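Local coordinates for protein transcription regulator (Lactobacillus plantarum WCFS1, PDB 3CLK) that probably regulates transcription in response to a small effector, sensed through a dimeric domain related to periplasmic binding proteins, at residues B[33-39]-B[248-252]; B[114-118]-B[150-154]. All coordinates share one frame; numbering follows the deposited sequence.

Overall arrangement
The two contacts sit in different lobes, on opposite sides of the chain's centre, with their own centres 38 Å apart and nearest atoms about 21 Å apart. Contact 1 joins the end of helix 22-34 and the turn after it to the middle of helix 240-256, beside the parallel sheet that includes strands 11-15 and 68-72; contact 2 joins helices 109-121 and 138-153 beside the mixed sheet that includes strand 188-191. In sequence, both segments of contact 2 fall between the two segments of contact 1. The late helix 240-256 thus returns to the sheet begun by the N-terminal strands, the multiple crossing between two lobes expected of a periplasmic-binding-protein-like fold.

Contact 1 of 2, residues B[33-39]-B[248-252]; sequences EAHKNGY and VQQIH
Glu33 and Val248 bring their CA atoms to 6.3 Å, and the backbones diverge from there: Asn37 CA and His252 CA are already 8.0 Å apart. Both segments belong to the N-terminal alpha/beta lobe of a periplasmic-binding-protein-like fold, where helix 22-34 runs out into a type I turn from Ala34 to Asn37 beside helix 240-256. Ala34 O accepts from both Asn37 N and Tyr39 N, which ties the chain reversal to the helix end. Val248 is the apolar centre: Glu33 CG lies against its CB at 3.5 Å, and its CG1 touches Asn37 ND2 and, more loosely, the Tyr39 ring. Val248 also touches Ile11 and Leu70 of the sheet strands beneath. A chi1 of -169° swings Glu33 CG away from its own amide nitrogen, and a bend at chi2 then carries the carboxylate over to Gln249, whose NE2 makes a weak hydrogen bond to OE2. The carboxylate and amide planes stand 73° apart. A water links three side chains, donating to Glu33 OE2 at 2.7 Å, accepting from Asn37 ND2 at 3.1 Å and bonding to His252 ND1. Asn37 ND2 thus has two acceptors, the water and, weakly, Glu33 O, which helps to set the amide's rotation. Replacing His252 by an alanine removes the ring, and the water would probably lose one of its three partners, with Asn37 OD1 and the Tyr39 hydroxyl left without the surface they rest on. Asn37 touches both rings, its CB over the centre of the Tyr39 ring and its OD1 3.3 Å above one face of the His252 imidazole, toward the rim. Tyr39 crosses His252 at about a right angle, its OH 3.2 Å from His252 CD2.

Contact 2 of 2, residues B[114-118]-B[150-154]; sequences YQATN and ALKEA
A pair of neighbouring helices, 109-121 and 138-153, meets here through Tyr114, Thr117 and Asn118 on one side and Ala150, Leu151 and Glu153 on the other. The approach is close, Tyr114 CA and Ala150 CA being 5.4 Å apart, which is consistent with the small side chain of Ala150: its CB sits 3.5 Å from Thr117 CB and just as near to Asn118 ND2. Thr117 CG2 touches Ala150 CB and lies 3.8 Å from Leu151 CD2; Thr117 OG1 is bonded instead to Gly113 O within its own helix. Both helices belong to the C-terminal alpha/beta lobe, and helix 138-153 forms the connection of a beta-alpha-beta crossover between the parallel strands 128-131 and 163-164. Below the interface Thr117 also touches Ile190 of strand 188-191. On the outer side the contact turns polar. The Tyr114 side chain leaves its helix with chi1 at -173°, turning the ring edge toward Ala150, with CD1 4.0 Å from its CB, and carrying the hydroxyl to Glu153. There Tyr114 OH donates to Glu153 OE1 at 2.6 Å, meeting it on the syn side, 28° out of the carboxylate plane, while OE1 itself lies in the ring plane at the edge. The ring and carboxylate planes are 65° apart. Lys149 adds a cation-pi contact to the same ring, and Asn118 OD1 lies over one face. A water donates to Glu153 OE1 and weakly to Asn118 OD1, while a second accepts from Asn118 ND2 at 2.7 Å and donates to Ala150 O at 2.6 Å.

Contact 1 of 2, residues B[33-39]-B[248-252]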
loop_
_atom_site.group_PDB
_atom_site.type_symbol
_atom_site.label_atom_id
_atom_site.label_comp_id
_atom_site.label_asym_id
_atom_site.label_seq_id
_atom_site.Cartn_x
_atom_site.Cartn_y
_atom_site.Cartn_z
ATOM N N GLU B 33 1.034 -16.497 11.439
ATOM C CA GLU B 33 0.974 -17.045 12.789
ATOM C C GLU B 33 -0.399 -17.664 13.032
ATOM O O GLU B 33 -0.530 -18.636 13.774
ATOM C CB GLU B 33 1.250 -15.947 13.816
ATOM C CG GLU B 33 1.474 -16.438 15.242
ATOM C CD GLU B 33 2.676 -17.361 15.371
ATOM O OE1 GLU B 33 3.592 -17.284 14.525
ATOM O OE2 GLU B 33 2.712 -18.158 16.331
ATOM N N ALA B 34 -1.418 -17.096 12.399
ATOM C CA ALA B 34 -2.775 -17.602 12.544
ATOM C C ALA B 34 -2.900 -18.963 11.870
ATOM O O ALA B 34 -3.375 -19.923 12.475
ATOM C CB ALA B 34 -3.765 -16.626 11.933
ATOM N N HIS B 35 -2.458 -19.046 10.619
ATOM C CA HIS B 35 -2.537 -20.293 9.870
ATOM C C HIS B 35 -1.540 -21.323 10.387
ATOM O O HIS B 35 -1.453 -22.431 9.863
ATOM C CB HIS B 35 -2.306 -20.032 8.378
ATOM C CG HIS B 35 -2.999 -21.014 7.483
ATOM N ND1 HIS B 35 -2.622 -22.337 7.390
ATOM C CD2 HIS B 35 -4.071 -20.871 6.667
ATOM C CE1 HIS B 35 -3.431 -22.967 6.558
ATOM N NE2 HIS B 35 -4.320 -22.101 6.106
ATOM N N LYS B 36 -0.784 -20.950 11.415
ATOM C CA LYS B 36 0.187 -21.855 12.019
ATOM C C LYS B 36 -0.469 -22.436 13.268
ATOM O O LYS B 36 -0.032 -23.455 13.808
ATOM C CB LYS B 36 1.461 -21.104 12.398
ATOM C CG LYS B 36 2.566 -21.994 12.948
ATOM C CD LYS B 36 3.835 -21.204 13.225
ATOM C CE LYS B 36 4.372 -20.550 11.958
ATOM N NZ LYS B 36 5.615 -19.769 12.219
ATOM N N ASN B 37 -1.521 -21.757 13.717
ATOM C CA ASN B 37 -2.297 -22.170 14.880
ATOM C C ASN B 37 -3.625 -22.708 14.356
ATOM O O ASN B 37 -4.487 -23.129 15.126
ATOM C CB ASN B 37 -2.565 -20.974 15.804
ATOM C CG ASN B 37 -1.335 -20.535 16.573
ATOM O OD1 ASN B 37 -0.859 -21.242 17.461
ATOM N ND2 ASN B 37 -0.812 -19.361 16.236
ATOM N N GLY B 38 -3.783 -22.676 13.036
ATOM C CA GLY B 38 -5.004 -23.155 12.418
ATOM C C GLY B 38 -6.154 -22.169 12.542
ATOM O O GLY B 38 -7.299 -22.499 12.229
ATOM N N TYR B 39 -5.849 -20.956 12.995
ATOM C CA TYR B 39 -6.861 -19.914 13.160
ATOM C C TYR B 39 -7.259 -19.285 11.828
ATOM O O TYR B 39 -6.504 -19.334 10.859
ATOM C CB TYR B 39 -6.337 -18.808 14.074
ATOM C CG TYR B 39 -5.997 -19.234 15.483
ATOM C CD1 TYR B 39 -5.287 -18.383 16.326
ATOM C CD2 TYR B 39 -6.392 -20.475 15.981
ATOM C CE1 TYR B 39 -4.977 -18.749 17.627
ATOM C CE2 TYR B 39 -6.087 -20.854 17.285
ATOM C CZ TYR B 39 -5.378 -19.984 18.102
ATOM O OH TYR B 39 -5.060 -20.344 19.392
ATOM N N VAL B 248 -0.688 -12.434 17.474
ATOM C CA VAL B 248 -1.440 -13.677 17.482
ATOM C C VAL B 248 -1.002 -14.589 18.632
ATOM O O VAL B 248 -1.805 -15.347 19.162
ATOM C CB VAL B 248 -1.285 -14.433 16.147
ATOM C CG1 VAL B 248 -1.972 -15.791 16.229
ATOM C CG2 VAL B 248 -1.891 -13.612 15.022
ATOM N N GLN B 249 0.268 -14.512 19.018
ATOM C CA GLN B 249 0.766 -15.346 20.110
ATOM C C GLN B 249 0.194 -14.903 21.455
ATOM O O GLN B 249 0.096 -15.704 22.385
ATOM C CB GLN B 249 2.300 -15.328 20.149
ATOM C CG GLN B 249 2.947 -15.926 18.902
ATOM C CD GLN B 249 4.459 -16.013 18.997
ATOM O OE1 GLN B 249 5.127 -15.044 19.348
ATOM N NE2 GLN B 249 5.005 -17.180 18.675
ATOM N N GLN B 250 -0.185 -13.632 21.567
ATOM C CA GLN B 250 -0.771 -13.141 22.809
ATOM C C GLN B 250 -2.200 -13.671 22.923
ATOM O O GLN B 250 -2.663 -13.999 24.020
ATOM C CB GLN B 250 -0.772 -11.608 22.852
ATOM C CG GLN B 250 0.598 -10.988 23.091
ATOM C CD GLN B 250 1.190 -11.362 24.444
ATOM O OE1 GLN B 250 0.668 -10.986 25.499
ATOM N NE2 GLN B 250 2.288 -12.107 24.418
ATOM N N ILE B 251 -2.892 -13.758 21.787
ATOM C CA ILE B 251 -4.261 -14.271 21.767
ATOM C C ILE B 251 -4.221 -15.760 22.078
ATOM O O ILE B 251 -4.947 -16.245 22.946
ATOM C CB ILE B 251 -4.926 -14.088 20.383
ATOM C CG1 ILE B 251 -5.083 -12.600 20.064
ATOM C CG2 ILE B 251 -6.278 -14.779 20.367
ATOM C CD1 ILE B 251 -5.729 -12.326 18.702
ATOM N N HIS B 252 -3.365 -16.476 21.356
ATOM C CA HIS B 252 -3.208 -17.912 21.548
ATOM C C HIS B 252 -2.880 -18.205 23.012
ATOM O O HIS B 252 -3.412 -19.138 23.607
ATOM C CB HIS B 252 -2.077 -18.439 20.663
ATOM C CG HIS B 252 -1.753 -19.884 20.890
ATOM N ND1 HIS B 252 -0.487 -20.399 20.706
ATOM C CD2 HIS B 252 -2.530 -20.926 21.268
ATOM C CE1 HIS B 252 -0.499 -21.695 20.961
ATOM N NE2 HIS B 252 -1.727 -22.040 21.304
HETATM O O HOH W 1 1.130 -18.618 18.496
#

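Contact 2 of 2, residues B[114-118]-B[150-154]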
loop_
_atom_site.group_PDB
_atom_site.type_symbol
_atom_site.label_atom_id
_atom_site.label_comp_id
_atom_site.label_asym_id
_atom_site.label_seq_id
_atom_site.Cartn_x
_atom_site.Cartn_y
_atom_site.Cartn_z
ATOM N N TYR B 114 15.085 8.790 18.206
ATOM C CA TYR B 114 16.447 8.831 18.716
ATOM C C TYR B 114 17.427 8.224 17.711
ATOM O O TYR B 114 18.432 8.840 17.381
ATOM C CB TYR B 114 16.521 8.060 20.034
ATOM C CG TYR B 114 17.845 8.165 20.762
ATOM C CD1 TYR B 114 18.261 9.369 21.340
ATOM C CD2 TYR B 114 18.657 7.047 20.922
ATOM C CE1 TYR B 114 19.455 9.446 22.070
ATOM C CE2 TYR B 114 19.843 7.110 21.643
ATOM C CZ TYR B 114 20.238 8.309 22.217
ATOM O OH TYR B 114 21.409 8.350 22.945
ATOM N N GLN B 115 17.130 7.023 17.228
ATOM C CA GLN B 115 18.001 6.360 16.257
ATOM C C GLN B 115 18.053 7.065 14.899
ATOM O O GLN B 115 19.118 7.185 14.292
ATOM C CB GLN B 115 17.567 4.907 16.067
ATOM C CG GLN B 115 18.002 4.002 17.214
ATOM C CD GLN B 115 17.769 2.536 16.919
ATOM O OE1 GLN B 115 18.156 2.032 15.866
ATOM N NE2 GLN B 115 17.146 1.839 17.855
ATOM N N ALA B 116 16.905 7.533 14.428
ATOM C CA ALA B 116 16.838 8.231 13.145
ATOM C C ALA B 116 17.736 9.465 13.159
ATOM O O ALA B 116 18.496 9.723 12.218
ATOM C CB ALA B 116 15.384 8.643 12.851
ATOM N N THR B 117 17.637 10.223 14.243
ATOM C CA THR B 117 18.407 11.443 14.398
ATOM C C THR B 117 19.900 11.183 14.578
ATOM O O THR B 117 20.727 11.855 13.960
ATOM C CB THR B 117 17.867 12.265 15.581
ATOM O OG1 THR B 117 16.452 12.438 15.427
ATOM C CG2 THR B 117 18.533 13.630 15.627
ATOM N N ASN B 118 20.248 10.214 15.418
ATOM C CA ASN B 118 21.657 9.897 15.635
ATOM C C ASN B 118 22.309 9.381 14.360
ATOM O O ASN B 118 23.507 9.580 14.148
ATOM C CB ASN B 118 21.817 8.868 16.758
ATOM C CG ASN B 118 21.813 9.511 18.132
ATOM O OD1 ASN B 118 21.615 8.841 19.149
ATOM N ND2 ASN B 118 22.049 10.819 18.169
ATOM N N ALA B 150 18.233 13.231 21.112
ATOM C CA ALA B 150 19.408 13.023 20.272
ATOM C C ALA B 150 20.127 14.342 20.055
ATOM O O ALA B 150 21.357 14.408 20.125
ATOM C CB ALA B 150 19.003 12.419 18.930
ATOM N N LEU B 151 19.358 15.397 19.812
ATOM C CA LEU B 151 19.929 16.720 19.592
ATOM C C LEU B 151 20.622 17.247 20.845
ATOM O O LEU B 151 21.729 17.790 20.774
ATOM C CB LEU B 151 18.841 17.708 19.158
ATOM C CG LEU B 151 18.195 17.461 17.790
ATOM C CD1 LEU B 151 17.372 18.682 17.392
ATOM C CD2 LEU B 151 19.270 17.195 16.745
ATOM N N LYS B 152 19.969 17.088 21.992
ATOM C CA LYS B 152 20.539 17.553 23.246
ATOM C C LYS B 152 21.820 16.814 23.607
ATOM O O LYS B 152 22.778 17.422 24.080
ATOM C CB LYS B 152 19.516 17.414 24.376
ATOM C CG LYS B 152 18.410 18.457 24.313
ATOM C CD LYS B 152 18.963 19.861 24.548
ATOM C CE LYS B 152 17.897 20.938 24.342
ATOM N NZ LYS B 152 16.684 20.706 25.172
ATOM N N GLU B 153 21.841 15.503 23.389
ATOM C CA GLU B 153 23.024 14.711 23.691
ATOM C C GLU B 153 24.181 15.075 22.754
ATOM O O GLU B 153 25.350 14.813 23.056
ATOM C CB GLU B 153 22.697 13.222 23.597
ATOM C CG GLU B 153 21.803 12.721 24.734
ATOM C CD GLU B 153 21.577 11.226 24.685
ATOM O OE1 GLU B 153 22.373 10.525 24.032
ATOM O OE2 GLU B 153 20.614 10.741 25.314
ATOM N N ALA B 154 23.848 15.695 21.625
ATOM C CA ALA B 154 24.849 16.121 20.653
ATOM C C ALA B 154 25.087 17.613 20.850
ATOM O O ALA B 154 25.825 18.243 20.093
ATOM C CB ALA B 154 24.355 15.854 19.230
HETATM O O HOH W 2 23.177 12.529 19.862
HETATM O O HOH W 3 23.703 10.164 21.601
#